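DNA repair protein RAD7 (Saccharomyces cerevisiae, PDB 5ZB2) acts in the global genome repair complex, promoting nucleotide excision repair of damaged DNA in non-transcribed regions, and binds ELC1 in a ubiquitin-ligase assembly. Local coordinates at residues Leu70-Asp75 with Tyr92-Ile97; Lys169-Leu174 with Asp191-Tyr196; Ser362-Leu367 with Ile377-Asp382. All coordinates share one frame; numbering follows the deposited sequence.

How the interactions relate
All three contacts pack a helix of the leucine-rich-repeat solenoid in this C-terminal part of RAD7 against loop or strand-end segments nearby in sequence, and they follow one another along it without overlap. Interaction 1 lies near the start of the solenoid, interaction 2 further along and interaction 3 close to its C-terminal end. Centres of interactions 1 and 2 are about 31 Å apart; the centre of interaction 3 is about 45 Å from that of interaction 1 and about 42 Å from that of interaction 2, across the centre of the chain from both. No two of them touch, the nearest atoms of interactions 1 and 2 being about 19 Å apart. Polyether 9FO is bound at interaction 1, against T94 and I97.

Interaction 1: Leu70-Asp75 with Tyr92-Ile97; sequences LFLKTD and YKTLAI. With 9FO (3,6,9,12,15,18,21,24,27,30,33,36,39,42,45,48,51,54,57-nonadecaoxanonapentacontane-1,59-diol), chain K.
L72 reaches from the loop between helix 50-59 and strand 78-81 to helix 89-98 and splits its two methyls between T94 and L95. CD1 of L72 lies 4.0 Å from CG2 of T94, the two side chains crossing at about a right angle. The other branch, CD2, rests 3.9 Å from CA of L95, against the helix backbone, and 4.2 Å from CD1 of the same leucine. With CG of L72 anti to its carbonyl carbon (chi1 -62°) and chi2 extended at -179°, the fork is carried out to the helix. The two branches of T94 have different partners: OG1, beside the backbone N (chi1 -56°), is hydrogen-bonded to the carbonyl of D90 one helical turn back, while CG2 meets both L72 and the polyether 9FO, 3.5 Å from OBQ of the ligand. I97 adds CD1, 3.7 Å from CAI of 9FO, so T94 and I97 touch the bound chain by van der Waals contact. A water ties the segments together at their polar margin, accepting from NZ of K73 at 3.1 Å and donating to the carbonyl O of I97 at 2.7 Å. The same ammonium forms a salt bridge with D28, and the backbone of K73 is hydrogen-bonded to F98. Helix 8-41 also covers the loop, F35 packing on L72, and R39 is hydrogen-bonded to the carbonyls of L70 and L72; F71 packs on helix 50-59 and meets F81 of strand 78-81 edge-to-face. Helix 89-98 is flanked in turn by helix 115-124, where K124 touches A96 and I97.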
loop_
_atom_site.group_PDB
_atom_site.type_symbol
_atom_site.label_atom_id
_atom_site.label_comp_id
_atom_site.label_asym_id
_atom_site.label_seq_id
_atom_site.Cartn_x
_atom_site.Cartn_y
_atom_site.Cartn_z
ATOM N N LEU A 70 -4.781 0.983 -16.426
ATOM C CA LEU A 70 -5.219 1.646 -17.650
ATOM C C LEU A 70 -5.759 3.047 -17.387
ATOM O O LEU A 70 -5.799 3.873 -18.308
ATOM C CB LEU A 70 -6.297 0.798 -18.335
ATOM C CG LEU A 70 -5.877 -0.630 -18.701
ATOM C CD1 LEU A 70 -7.090 -1.524 -18.929
ATOM C CD2 LEU A 70 -4.984 -0.616 -19.931
ATOM N N PHE A 71 -6.170 3.336 -16.154
ATOM C CA PHE A 71 -6.852 4.579 -15.824
ATOM C C PHE A 71 -5.979 5.546 -15.034
ATOM O O PHE A 71 -6.489 6.552 -14.529
ATOM C CB PHE A 71 -8.126 4.272 -15.033
ATOM C CG PHE A 71 -9.050 3.315 -15.721
ATOM C CD1 PHE A 71 -8.890 1.947 -15.573
ATOM C CD2 PHE A 71 -10.084 3.780 -16.516
ATOM C CE1 PHE A 71 -9.740 1.065 -16.208
ATOM C CE2 PHE A 71 -10.937 2.900 -17.151
ATOM C CZ PHE A 71 -10.766 1.544 -16.997
ATOM N N LEU A 72 -4.681 5.279 -14.917
ATOM C CA LEU A 72 -3.809 6.067 -14.058
ATOM C C LEU A 72 -3.066 7.136 -14.853
ATOM O O LEU A 72 -2.734 6.954 -16.027
ATOM C CB LEU A 72 -2.802 5.168 -13.335
ATOM C CG LEU A 72 -3.378 4.120 -12.378
ATOM C CD1 LEU A 72 -2.255 3.321 -11.729
ATOM C CD2 LEU A 72 -4.256 4.753 -11.310
ATOM N N LYS A 73 -2.801 8.259 -14.184
ATOM C CA LYS A 73 -2.077 9.389 -14.765
ATOM C C LYS A 73 -2.750 9.883 -16.048
ATOM O O LYS A 73 -2.137 9.968 -17.114
ATOM C CB LYS A 73 -0.612 9.018 -15.016
ATOM C CG LYS A 73 0.229 8.843 -13.749
ATOM C CD LYS A 73 0.163 10.057 -12.818
ATOM C CE LYS A 73 0.529 11.358 -13.522
ATOM N NZ LYS A 73 0.371 12.538 -12.622
ATOM N N THR A 74 -4.031 10.215 -15.921
ATOM C CA THR A 74 -4.790 10.877 -16.973
ATOM C C THR A 74 -5.296 12.215 -16.447
ATOM O O THR A 74 -5.240 12.496 -15.248
ATOM C CB THR A 74 -5.971 10.017 -17.447
ATOM O OG1 THR A 74 -7.039 10.090 -16.494
ATOM C CG2 THR A 74 -5.549 8.560 -17.621
ATOM N N ASP A 75 -5.789 13.051 -17.358
ATOM C CA ASP A 75 -6.415 14.311 -16.981
ATOM C C ASP A 75 -7.929 14.187 -16.841
ATOM O O ASP A 75 -8.638 15.197 -16.908
ATOM C CB ASP A 75 -6.057 15.408 -17.991
ATOM C CG ASP A 75 -6.499 15.075 -19.401
ATOM O OD1 ASP A 75 -6.490 13.883 -19.759
ATOM O OD2 ASP A 75 -6.850 16.009 -20.153
ATOM N N TYR A 92 -7.307 1.472 -4.367
ATOM C CA TYR A 92 -7.943 2.765 -4.144
ATOM C C TYR A 92 -6.913 3.829 -3.792
ATOM O O TYR A 92 -7.021 4.981 -4.235
ATOM C CB TYR A 92 -8.988 2.647 -3.037
ATOM C CG TYR A 92 -10.174 1.779 -3.394
ATOM C CD1 TYR A 92 -11.095 2.189 -4.352
ATOM C CD2 TYR A 92 -10.384 0.561 -2.765
ATOM C CE1 TYR A 92 -12.182 1.403 -4.682
ATOM C CE2 TYR A 92 -11.472 -0.232 -3.087
ATOM C CZ TYR A 92 -12.367 0.196 -4.043
ATOM O OH TYR A 92 -13.447 -0.586 -4.367
ATOM N N LYS A 93 -5.908 3.466 -2.992
ATOM C CA LYS A 93 -4.864 4.420 -2.633
ATOM C C LYS A 93 -4.063 4.847 -3.859
ATOM O O LYS A 93 -3.734 6.026 -4.013
ATOM C CB LYS A 93 -3.948 3.809 -1.569
ATOM C CG LYS A 93 -4.618 3.632 -0.207
ATOM C CD LYS A 93 -4.031 2.465 0.594
ATOM C CE LYS A 93 -2.579 2.707 0.990
ATOM N NZ LYS A 93 -2.015 1.569 1.775
ATOM N N THR A 94 -3.748 3.902 -4.750
ATOM C CA THR A 94 -2.957 4.243 -5.929
ATOM C C THR A 94 -3.750 5.136 -6.876
ATOM O O THR A 94 -3.211 6.106 -7.426
ATOM C CB THR A 94 -2.495 2.972 -6.650
ATOM O OG1 THR A 94 -1.775 2.130 -5.740
ATOM C CG2 THR A 94 -1.594 3.314 -7.830
ATOM N N LEU A 95 -5.033 4.828 -7.072
ATOM C CA LEU A 95 -5.892 5.681 -7.888
ATOM C C LEU A 95 -5.852 7.123 -7.392
ATOM O O LEU A 95 -5.661 8.060 -8.176
ATOM C CB LEU A 95 -7.323 5.139 -7.867
ATOM C CG LEU A 95 -8.383 5.973 -8.595
ATOM C CD1 LEU A 95 -8.134 5.953 -10.097
ATOM C CD2 LEU A 95 -9.779 5.471 -8.262
ATOM N N ALA A 96 -6.023 7.319 -6.084
ATOM C CA ALA A 96 -6.015 8.670 -5.533
ATOM C C ALA A 96 -4.680 9.361 -5.780
ATOM O O ALA A 96 -4.640 10.561 -6.076
ATOM C CB ALA A 96 -6.325 8.633 -4.037
ATOM N N ILE A 97 -3.574 8.625 -5.658
ATOM C CA ILE A 97 -2.259 9.233 -5.834
ATOM C C ILE A 97 -2.058 9.672 -7.280
ATOM O O ILE A 97 -1.469 10.727 -7.544
ATOM C CB ILE A 97 -1.160 8.255 -5.373
ATOM C CG1 ILE A 97 -1.214 8.064 -3.852
ATOM C CG2 ILE A 97 0.227 8.725 -5.801
ATOM C CD1 ILE A 97 -0.976 9.325 -3.037
HETATM O OAA 9FO K . 5.692 9.938 2.958
HETATM C CAB 9FO K . 5.554 9.607 1.605
HETATM C CAC 9FO K . 6.824 8.912 1.117
HETATM O OAD 9FO K . 6.898 8.971 -0.279
HETATM C CAE 9FO K . 6.057 8.083 -0.954
HETATM C CAF 9FO K . 5.937 8.515 -2.415
HETATM O OAG 9FO K . 4.697 8.112 -2.921
HETATM C CAH 9FO K . 3.631 8.940 -2.553
HETATM C CAI 9FO K . 2.430 8.062 -2.228
HETATM O OAJ 9FO K . 2.544 7.641 -0.901
HETATM C CAK 9FO K . 2.137 6.323 -0.671
HETATM C CAL 9FO K . 2.638 5.875 0.697
HETATM O OAM 9FO K . 3.183 4.589 0.601
HETATM C CAN 9FO K . 4.312 4.391 1.398
HETATM C CAO 9FO K . 5.523 5.003 0.711
HETATM O OAP 9FO K . 6.479 4.010 0.468
HETATM C CAQ 9FO K . 7.530 4.431 -0.350
HETATM C CAR 9FO K . 7.066 4.416 -1.800
HETATM O OAS 9FO K . 8.164 4.486 -2.659
HETATM C CAT 9FO K . 7.919 5.208 -3.833
HETATM C CAU 9FO K . 6.857 4.523 -4.695
HETATM O OAV 9FO K . 5.806 5.416 -4.925
HETATM C CAW 9FO K . 4.703 4.847 -5.571
HETATM C CAX 9FO K . 3.589 5.888 -5.677
HETATM O OAY 9FO K . 2.628 5.677 -4.682
HETATM C CAZ 9FO K . 1.742 4.621 -4.931
HETATM C CBA 9FO K . 0.599 4.672 -3.921
HETATM O OBB 9FO K . 0.489 3.458 -3.237
HETATM C CBC 9FO K . 1.164 3.391 -2.012
HETATM C CBD 9FO K . 0.745 2.109 -1.301
HETATM O OBE 9FO K . 1.492 1.043 -1.805
HETATM C CBF 9FO K . 0.724 -0.096 -2.047
HETATM C CBG 9FO K . 1.633 -1.230 -2.506
HETATM O OBH 9FO K . 2.849 -0.692 -2.956
HETATM C CBI 9FO K . 3.520 -1.472 -3.908
HETATM C CBJ 9FO K . 4.463 -0.593 -4.727
HETATM O OBK 9FO K . 4.382 -0.979 -6.073
HETATM C CBL 9FO K . 4.332 0.074 -6.998
HETATM C CBM 9FO K . 3.685 -0.425 -8.285
HETATM O OBN 9FO K . 3.405 0.661 -9.121
HETATM C CBO 9FO K . 2.114 1.186 -8.988
HETATM C CBP 9FO K . 1.108 0.341 -9.771
HETATM O OBQ 9FO K . -0.139 0.474 -9.150
HETATM C CBR 9FO K . -1.030 -0.594 -9.305
HETATM C CBS 9FO K . -1.971 -0.567 -8.106
HETATM O OBT 9FO K . -2.089 -1.861 -7.589
HETATM C CBU 9FO K . -2.296 -1.918 -6.206
HETATM C CBV 9FO K . -1.884 -3.296 -5.708
HETATM O OBW 9FO K . -0.514 -3.280 -5.436
HETATM C CBX 9FO K . -0.001 -4.511 -5.013
HETATM C CBY 9FO K . 1.521 -4.500 -5.129
HETATM O OBZ 9FO K . 1.909 -3.953 -6.357
HETATM C CCA 9FO K . 2.815 -4.750 -7.069
HETATM C CCB 9FO K . 3.447 -3.926 -8.188
HETATM O OCC 9FO K . 2.702 -3.973 -9.372
HETATM C CCD 9FO K . 1.411 -3.435 -9.326
HETATM C CCE 9FO K . 0.440 -4.581 -9.054
HETATM O OCF 9FO K . -0.617 -4.572 -9.970
HETATM C CCG 9FO K . -1.728 -5.329 -9.574
HETATM C CCH 9FO K . -1.303 -6.716 -9.087
HETATM O OCI 9FO K . -2.381 -7.604 -9.190
HETATM O O HOH W 1 -0.245 11.902 -9.687
#

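Interaction 2: Lys169-Leu174 with Asp191-Tyr196; sequences KSLSNL and DSISNY
Van der Waals contact dominates the meeting of helix 168-178 with the loop after strand 184-188, and L171 carries it from the helix. Its CB faces the end of I193, 4.1 Å from CD1, where the loop runs past at a CA separation of 7.8 Å between the two residues. CG of L171 stands opposite its backbone N (chi1 177°), and the branch methyl CD2 extends to the backbone carbonyl O of N195, at 3.7 Å. The other branch of I193, CG2, turns to Y196 and sits 3.5 Å above its ring plane, offset toward the rim, so I193 spans helix and tyrosine.

Polar bonds fix the loop: D168, at the start of the helix, accepts through OD1 from the backbone N of both S194 and N195, and the hydroxyl of S192 is bonded to the carbonyl of H164. N195 is the centre of an inverse gamma turn. Helix 141-150 lies along another side, with E141 touching K169 and S170, and F148 touching L174. A helix on the outer side, joined by loops to short parallel strands and packed through buried leucine and isoleucine, is the pattern of a leucine-rich-repeat solenoid.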
loop_
_atom_site.group_PDB
_atom_site.type_symbol
_atom_site.label_atom_id
_atom_site.label_comp_id
_atom_site.label_asym_id
_atom_site.label_seq_id
_atom_site.Cartn_x
_atom_site.Cartn_y
_atom_site.Cartn_z
ATOM N N LYS A 169 -25.849 8.756 13.488
ATOM C CA LYS A 169 -24.736 9.619 13.869
ATOM C C LYS A 169 -23.930 10.043 12.648
ATOM O O LYS A 169 -23.528 11.207 12.533
ATOM C CB LYS A 169 -23.840 8.903 14.878
ATOM C CG LYS A 169 -22.801 9.798 15.537
ATOM C CD LYS A 169 -21.930 9.016 16.512
ATOM C CE LYS A 169 -21.222 9.934 17.503
ATOM N NZ LYS A 169 -20.380 10.968 16.839
ATOM N N SER A 170 -23.688 9.111 11.723
ATOM C CA SER A 170 -22.920 9.432 10.524
ATOM C C SER A 170 -23.662 10.427 9.647
ATOM O O SER A 170 -23.051 11.328 9.063
ATOM C CB SER A 170 -22.620 8.156 9.737
ATOM O OG SER A 170 -22.151 7.134 10.597
ATOM N N LEU A 171 -24.982 10.264 9.524
ATOM C CA LEU A 171 -25.787 11.231 8.786
ATOM C C LEU A 171 -25.695 12.618 9.411
ATOM O O LEU A 171 -25.568 13.622 8.698
ATOM C CB LEU A 171 -27.241 10.761 8.736
ATOM C CG LEU A 171 -28.234 11.707 8.059
ATOM C CD1 LEU A 171 -27.885 11.889 6.591
ATOM C CD2 LEU A 171 -29.649 11.191 8.218
ATOM N N SER A 172 -25.769 12.698 10.744
ATOM C CA SER A 172 -25.640 13.989 11.414
ATOM C C SER A 172 -24.296 14.640 11.108
ATOM O O SER A 172 -24.230 15.846 10.843
ATOM C CB SER A 172 -25.818 13.821 12.923
ATOM O OG SER A 172 -27.140 13.431 13.238
ATOM N N ASN A 173 -23.212 13.859 11.134
ATOM C CA ASN A 173 -21.898 14.425 10.845
ATOM C C ASN A 173 -21.777 14.847 9.385
ATOM O O ASN A 173 -21.066 15.810 9.080
ATOM C CB ASN A 173 -20.799 13.425 11.202
ATOM C CG ASN A 173 -20.755 13.114 12.685
ATOM O OD1 ASN A 173 -20.755 11.951 13.087
ATOM N ND2 ASN A 173 -20.716 14.156 13.508
ATOM N N LEU A 174 -22.449 14.146 8.472
ATOM C CA LEU A 174 -22.498 14.603 7.087
ATOM C C LEU A 174 -23.179 15.961 6.994
ATOM O O LEU A 174 -22.674 16.885 6.345
ATOM C CB LEU A 174 -23.235 13.585 6.217
ATOM C CG LEU A 174 -23.618 14.083 4.819
ATOM C CD1 LEU A 174 -22.377 14.474 4.034
ATOM C CD2 LEU A 174 -24.424 13.038 4.060
ATOM N N ASP A 191 -29.834 0.507 6.462
ATOM C CA ASP A 191 -30.709 -0.124 7.445
ATOM C C ASP A 191 -30.701 0.585 8.794
ATOM O O ASP A 191 -31.652 0.420 9.563
ATOM C CB ASP A 191 -30.309 -1.591 7.634
ATOM C CG ASP A 191 -30.706 -2.467 6.453
ATOM O OD1 ASP A 191 -31.024 -1.929 5.369
ATOM O OD2 ASP A 191 -30.700 -3.703 6.611
ATOM N N SER A 192 -29.657 1.353 9.103
ATOM C CA SER A 192 -29.524 2.000 10.402
ATOM C C SER A 192 -29.980 3.454 10.395
ATOM O O SER A 192 -29.897 4.120 11.431
ATOM C CB SER A 192 -28.067 1.927 10.875
ATOM O OG SER A 192 -27.664 0.586 11.109
ATOM N N ILE A 193 -30.450 3.960 9.266
ATOM C CA ILE A 193 -30.849 5.355 9.144
ATOM C C ILE A 193 -32.327 5.475 9.489
ATOM O O ILE A 193 -33.163 4.740 8.949
ATOM C CB ILE A 193 -30.567 5.885 7.728
ATOM C CG1 ILE A 193 -29.057 5.921 7.450
ATOM C CG2 ILE A 193 -31.185 7.268 7.521
ATOM C CD1 ILE A 193 -28.248 6.841 8.360
ATOM N N SER A 194 -32.646 6.398 10.396
ATOM C CA SER A 194 -34.033 6.717 10.715
ATOM C C SER A 194 -34.319 8.208 10.805
ATOM O O SER A 194 -35.495 8.585 10.762
ATOM C CB SER A 194 -34.442 6.067 12.043
ATOM O OG SER A 194 -33.823 6.734 13.126
ATOM N N ASN A 195 -33.306 9.063 10.913
ATOM C CA ASN A 195 -33.503 10.499 11.122
ATOM C C ASN A 195 -33.599 11.267 9.805
ATOM O O ASN A 195 -32.923 12.277 9.598
ATOM C CB ASN A 195 -32.379 11.053 11.989
ATOM C CG ASN A 195 -32.404 10.498 13.397
ATOM O OD1 ASN A 195 -33.164 9.576 13.699
ATOM N ND2 ASN A 195 -31.570 11.056 14.268
ATOM N N TYR A 196 -34.466 10.798 8.904
ATOM C CA TYR A 196 -34.714 11.528 7.668
ATOM C C TYR A 196 -35.305 12.906 7.933
ATOM O O TYR A 196 -35.235 13.782 7.063
ATOM C CB TYR A 196 -35.645 10.722 6.762
ATOM C CG TYR A 196 -35.055 9.407 6.302
ATOM C CD1 TYR A 196 -34.233 9.345 5.185
ATOM C CD2 TYR A 196 -35.326 8.230 6.983
ATOM C CE1 TYR A 196 -33.692 8.139 4.759
ATOM C CE2 TYR A 196 -34.791 7.022 6.570
ATOM C CZ TYR A 196 -33.976 6.983 5.455
ATOM O OH TYR A 196 -33.447 5.777 5.050
#

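Interaction 3: Ser362-Leu367 with Ile377-Asp382; sequences SVIQML and IDVFGD
I364 sets CD1 against two neighbouring methyls of the other segment, 3.8 Å from CG2 of I377 and 3.7 Å from CG1 of V379. Both are apolar contacts, and all three residues are buried. I364 and V379 reach for each other tip to tip, whereas I364 and I377 slide past one another in opposite directions. CG1 of I364 stands anti to the carbonyl carbon (chi1 -61°), and a further bend at chi2, -59°, turns CD1 to the strand. I377 offers its CG2 branch to the helix. V379 meets the helix with CG1, its second methyl CG2 lying between backbone N and carbonyl carbon. L367, one turn further along the helix, also has its CB directed to the strand but stays more than 4.5 Å from it.

Hydrogen bonds shape the segment at and beyond the end of the strand, and none crosses between the two segments. OD1 of D378 accepts from N of F380 at 2.9 Å, the N-H pointing to it at 163°, which makes an Asx turn. A type II beta turn overlaps it, from V379 to D382, closed by N of D382 on O of V379 at 2.9 Å, with G381 at positive phi.

The helix 361-370 lies between strand 350-352 and strand 376-378 in the chain, and L367 touches L351 of the former. I377 and V379 pair with strand 396-398, the last of the solenoid, whose L397 packs on both I364 and I377. The helix also meets F340 of helix 337-341 through V363, M366 and L367.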
loop_
_atom_site.group_PDB
_atom_site.type_symbol
_atom_site.label_atom_id
_atom_site.label_comp_id
_atom_site.label_asym_id
_atom_site.label_seq_id
_atom_site.Cartn_x
_atom_site.Cartn_y
_atom_site.Cartn_z
ATOM N N SER A 362 -51.352 -6.042 -30.265
ATOM C CA SER A 362 -51.812 -4.793 -30.861
ATOM C C SER A 362 -51.120 -3.587 -30.240
ATOM O O SER A 362 -50.852 -2.601 -30.935
ATOM C CB SER A 362 -53.328 -4.667 -30.708
ATOM O OG SER A 362 -53.995 -5.735 -31.360
ATOM N N VAL A 363 -50.826 -3.644 -28.941
ATOM C CA VAL A 363 -50.146 -2.531 -28.284
ATOM C C VAL A 363 -48.692 -2.459 -28.736
ATOM O O VAL A 363 -48.194 -1.391 -29.109
ATOM C CB VAL A 363 -50.258 -2.663 -26.754
ATOM C CG1 VAL A 363 -49.589 -1.483 -26.066
ATOM C CG2 VAL A 363 -51.718 -2.768 -26.329
ATOM N N ILE A 364 -47.989 -3.595 -28.706
ATOM C CA ILE A 364 -46.610 -3.631 -29.185
ATOM C C ILE A 364 -46.539 -3.140 -30.625
ATOM O O ILE A 364 -45.647 -2.365 -30.991
ATOM C CB ILE A 364 -46.035 -5.054 -29.045
ATOM C CG1 ILE A 364 -46.023 -5.489 -27.574
ATOM C CG2 ILE A 364 -44.636 -5.140 -29.651
ATOM C CD1 ILE A 364 -45.210 -4.590 -26.648
ATOM N N GLN A 365 -47.473 -3.593 -31.464
ATOM C CA GLN A 365 -47.532 -3.128 -32.844
ATOM C C GLN A 365 -47.655 -1.611 -32.900
ATOM O O GLN A 365 -46.869 -0.935 -33.574
ATOM C CB GLN A 365 -48.710 -3.794 -33.559
ATOM C CG GLN A 365 -49.021 -3.256 -34.955
ATOM C CD GLN A 365 -47.955 -3.596 -35.976
ATOM O OE1 GLN A 365 -46.801 -3.846 -35.631
ATOM N NE2 GLN A 365 -48.342 -3.611 -37.245
ATOM N N MET A 366 -48.642 -1.062 -32.193
ATOM C CA MET A 366 -48.867 0.380 -32.220
ATOM C C MET A 366 -47.656 1.139 -31.691
ATOM O O MET A 366 -47.250 2.153 -32.271
ATOM C CB MET A 366 -50.115 0.718 -31.404
ATOM C CG MET A 366 -50.385 2.205 -31.248
ATOM S SD MET A 366 -51.926 2.530 -30.373
ATOM C CE MET A 366 -51.636 1.694 -28.814
ATOM N N LEU A 367 -47.065 0.664 -30.591
ATOM C CA LEU A 367 -45.917 1.355 -30.011
ATOM C C LEU A 367 -44.736 1.367 -30.974
ATOM O O LEU A 367 -44.040 2.382 -31.101
ATOM C CB LEU A 367 -45.521 0.702 -28.688
ATOM C CG LEU A 367 -46.515 0.850 -27.533
ATOM C CD1 LEU A 367 -46.049 0.052 -26.327
ATOM C CD2 LEU A 367 -46.709 2.315 -27.159
ATOM N N ILE A 377 -38.386 -3.190 -25.401
ATOM C CA ILE A 377 -39.638 -3.216 -24.653
ATOM C C ILE A 377 -39.643 -4.483 -23.812
ATOM O O ILE A 377 -39.608 -5.592 -24.358
ATOM C CB ILE A 377 -40.873 -3.181 -25.572
ATOM C CG1 ILE A 377 -40.867 -1.926 -26.449
ATOM C CG2 ILE A 377 -42.158 -3.248 -24.741
ATOM C CD1 ILE A 377 -41.952 -1.937 -27.517
ATOM N N ASP A 378 -39.690 -4.323 -22.494
ATOM C CA ASP A 378 -39.773 -5.461 -21.589
ATOM C C ASP A 378 -41.238 -5.841 -21.412
ATOM O O ASP A 378 -42.039 -5.034 -20.929
ATOM C CB ASP A 378 -39.126 -5.134 -20.243
ATOM C CG ASP A 378 -38.892 -6.371 -19.392
ATOM O OD1 ASP A 378 -39.675 -7.342 -19.505
ATOM O OD2 ASP A 378 -37.916 -6.374 -18.614
ATOM N N VAL A 379 -41.587 -7.061 -21.819
ATOM C CA VAL A 379 -42.949 -7.567 -21.716
ATOM C C VAL A 379 -43.026 -8.768 -20.775
ATOM O O VAL A 379 -43.952 -9.569 -20.860
ATOM C CB VAL A 379 -43.520 -7.916 -23.105
ATOM C CG1 VAL A 379 -43.594 -6.668 -23.981
ATOM C CG2 VAL A 379 -42.682 -8.997 -23.773
ATOM N N PHE A 380 -42.058 -8.895 -19.873
ATOM C CA PHE A 380 -42.048 -10.008 -18.936
ATOM C C PHE A 380 -43.354 -10.044 -18.156
ATOM O O PHE A 380 -43.736 -9.056 -17.522
ATOM C CB PHE A 380 -40.857 -9.884 -17.988
ATOM C CG PHE A 380 -40.673 -11.074 -17.095
ATOM C CD1 PHE A 380 -41.375 -11.182 -15.904
ATOM C CD2 PHE A 380 -39.802 -12.090 -17.448
ATOM C CE1 PHE A 380 -41.208 -12.280 -15.083
ATOM C CE2 PHE A 380 -39.630 -13.191 -16.632
ATOM C CZ PHE A 380 -40.334 -13.287 -15.447
ATOM N N GLY A 381 -44.042 -11.184 -18.212
ATOM C CA GLY A 381 -45.304 -11.353 -17.528
ATOM C C GLY A 381 -46.529 -11.054 -18.365
ATOM O O GLY A 381 -47.643 -11.387 -17.938
ATOM N N ASP A 382 -46.362 -10.441 -19.537
ATOM C CA ASP A 382 -47.484 -10.089 -20.408
ATOM C C ASP A 382 -47.820 -11.303 -21.264
ATOM O O ASP A 382 -47.374 -11.434 -22.405
ATOM C CB ASP A 382 -47.141 -8.876 -21.265
ATOM C CG ASP A 382 -46.720 -7.675 -20.434
ATOM O OD1 ASP A 382 -47.127 -7.590 -19.256
ATOM O OD2 ASP A 382 -45.982 -6.815 -20.960
#